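Local coordinates for protein glucosamine-6-phosphate deaminase (PDB 1J5X) that is a SIS-domain protein whose chain folds into parallel beta sheets flanked by helices, at residues S221-V226 / Q267-M272. Sequence-based numbering, arbitrary orientation.
Sequences SEFFGV and QKVSGM
Phe223 sets CG anti to its own carbonyl carbon (chi1 -66°), which turns the aromatic ring toward CB of Gln267; the same choice of first torsion in Gln267 lays its CG beside the backbone carbonyl of Phe223. They join two neighbouring strand-to-helix junctions in the four-stranded parallel sheet of an alpha/beta unit in this SIS-type protein: Phe223 lies in the first turn of helix 222-238, which follows strand 214-218, while Gln267 closes the adjacent strand 262-267. Backbone hydrogen bonding between Gln267 and Leu218 confirms that adjacency. The methylene CB of Phe223 meets CB of Gln267 at 3.8 Å, and the ring and amide planes are inclined at 68°, so the two flat groups do not stack. Beyond its stem, Gln267 bends at chi2 (-67°), turning the amide past Val226, where CG1 of Val226 packs 3.9 Å from NE2 of Gln267. The amide oxygen OE1 hydrogen-bonds to Arg311, giving the buried polar end a partner outside the apolar contact. Further out on the ring, Val269 approaches obliquely: its CG1 is 3.3 Å from CD2 of Phe223, tighter than an ordinary carbon-carbon contact. Trp305 meets the same ring edge-to-face, and Ser307 and Arg311 also touch the Phe223 side chain. A type II turn from Val269 to Met272, closed by Met272 N to Val269 O at 3.2 Å, then leads the chain into helix 273-285. At the ring's edge, near its plane, the carbonyl O of Lys268 lies 3.3 Å from CE2 of Phe223.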
loop_
_atom_site.group_PDB
_atom_site.type_symbol
_atom_site.label_atom_id
_atom_site.label_comp_id
_atom_site.label_asym_id
_atom_site.label_seq_id
_atom_site.Cartn_x
_atom_site.Cartn_y
_atom_site.Cartn_z
ATOM N N SER A 221 2.478 -11.955 2.242
ATOM C CA SER A 221 1.992 -11.794 0.883
ATOM C C SER A 221 1.429 -10.403 0.649
ATOM O O SER A 221 2.170 -9.450 0.821
ATOM C CB SER A 221 0.923 -12.868 0.608
ATOM O OG SER A 221 1.466 -14.136 0.912
ATOM N N GLU A 222 0.169 -10.278 0.210
ATOM C CA GLU A 222 -0.389 -8.930 0.034
ATOM C C GLU A 222 -0.206 -8.066 1.305
ATOM O O GLU A 222 0.011 -6.830 1.172
ATOM C CB GLU A 222 -1.882 -8.934 -0.250
ATOM C CG GLU A 222 -2.260 -9.400 -1.632
ATOM C CD GLU A 222 -2.384 -10.984 -1.702
ATOM O OE1 GLU A 222 -1.666 -11.696 -0.977
ATOM O OE2 GLU A 222 -3.162 -11.495 -2.535
ATOM N N PHE A 223 -0.298 -8.686 2.486
ATOM C CA PHE A 223 -0.150 -7.907 3.744
ATOM C C PHE A 223 1.286 -7.480 4.028
ATOM O O PHE A 223 1.516 -6.626 4.896
ATOM C CB PHE A 223 -0.733 -8.676 4.910
ATOM C CG PHE A 223 -2.243 -8.845 4.816
ATOM C CD1 PHE A 223 -2.977 -8.251 3.745
ATOM C CD2 PHE A 223 -2.898 -9.613 5.777
ATOM C CE1 PHE A 223 -4.359 -8.402 3.622
ATOM C CE2 PHE A 223 -4.283 -9.800 5.685
ATOM C CZ PHE A 223 -5.028 -9.189 4.602
ATOM N N PHE A 224 2.249 -8.114 3.353
ATOM C CA PHE A 224 3.658 -7.677 3.436
ATOM C C PHE A 224 3.726 -6.374 2.627
ATOM O O PHE A 224 4.359 -5.416 3.058
ATOM C CB PHE A 224 4.622 -8.680 2.782
ATOM C CG PHE A 224 6.025 -8.161 2.705
ATOM C CD1 PHE A 224 6.713 -7.830 3.864
ATOM C CD2 PHE A 224 6.600 -7.904 1.460
ATOM C CE1 PHE A 224 7.966 -7.224 3.811
ATOM C CE2 PHE A 224 7.884 -7.295 1.388
ATOM C CZ PHE A 224 8.548 -6.950 2.568
ATOM N N GLY A 225 3.108 -6.346 1.442
ATOM C CA GLY A 225 3.088 -5.105 0.662
ATOM C C GLY A 225 2.436 -3.981 1.497
ATOM O O GLY A 225 2.889 -2.823 1.508
ATOM N N VAL A 226 1.347 -4.329 2.214
ATOM C CA VAL A 226 0.660 -3.335 3.062
ATOM C C VAL A 226 1.659 -2.884 4.135
ATOM O O VAL A 226 1.672 -1.704 4.508
ATOM C CB VAL A 226 -0.567 -3.971 3.790
ATOM C CG1 VAL A 226 -1.065 -3.065 4.911
ATOM C CG2 VAL A 226 -1.705 -4.216 2.762
ATOM N N GLN A 267 -0.355 -7.635 10.775
ATOM C CA GLN A 267 -1.555 -7.838 9.919
ATOM C C GLN A 267 -1.972 -9.296 10.024
ATOM O O GLN A 267 -1.289 -10.196 9.501
ATOM C CB GLN A 267 -1.224 -7.565 8.479
ATOM C CG GLN A 267 -0.692 -6.134 8.212
ATOM C CD GLN A 267 -1.716 -5.020 8.422
ATOM O OE1 GLN A 267 -2.929 -5.226 8.301
ATOM N NE2 GLN A 267 -1.221 -3.796 8.703
ATOM N N LYS A 268 -3.078 -9.563 10.727
ATOM C CA LYS A 268 -3.526 -10.972 10.869
ATOM C C LYS A 268 -4.046 -11.574 9.553
ATOM O O LYS A 268 -4.695 -10.896 8.808
ATOM C CB LYS A 268 -4.671 -11.048 11.882
ATOM C CG LYS A 268 -4.289 -10.558 13.298
ATOM C CD LYS A 268 -5.460 -10.814 14.356
ATOM C CE LYS A 268 -5.575 -12.315 14.634
ATOM N NZ LYS A 268 -4.361 -12.868 15.329
ATOM N N VAL A 269 -3.830 -12.872 9.299
ATOM C CA VAL A 269 -4.350 -13.465 8.053
ATOM C C VAL A 269 -5.162 -14.729 8.441
ATOM O O VAL A 269 -4.929 -15.333 9.516
ATOM C CB VAL A 269 -3.206 -13.918 7.025
ATOM C CG1 VAL A 269 -2.270 -12.767 6.686
ATOM C CG2 VAL A 269 -2.450 -15.011 7.548
ATOM N N SER A 270 -6.092 -15.101 7.577
ATOM C CA SER A 270 -6.993 -16.237 7.851
ATOM C C SER A 270 -6.268 -17.468 8.317
ATOM O O SER A 270 -5.314 -17.891 7.702
ATOM C CB SER A 270 -7.799 -16.624 6.584
ATOM O OG SER A 270 -8.391 -15.485 5.985
ATOM N N GLY A 271 -6.772 -18.050 9.393
ATOM C CA GLY A 271 -6.206 -19.289 9.883
ATOM C C GLY A 271 -4.948 -19.302 10.736
ATOM O O GLY A 271 -4.596 -20.380 11.228
HETATM N N MSE A 272 -4.276 -18.151 10.904
HETATM C CA MSE A 272 -3.019 -18.103 11.643
HETATM C C MSE A 272 -3.065 -17.466 12.984
HETATM O O MSE A 272 -2.043 -17.060 13.517
HETATM C CB MSE A 272 -1.974 -17.426 10.755
HETATM C CG MSE A 272 -1.726 -18.303 9.557
HETATM SE SE MSE A 272 -0.161 -17.605 8.583
HETATM C CE MSE A 272 1.135 -18.088 9.844
#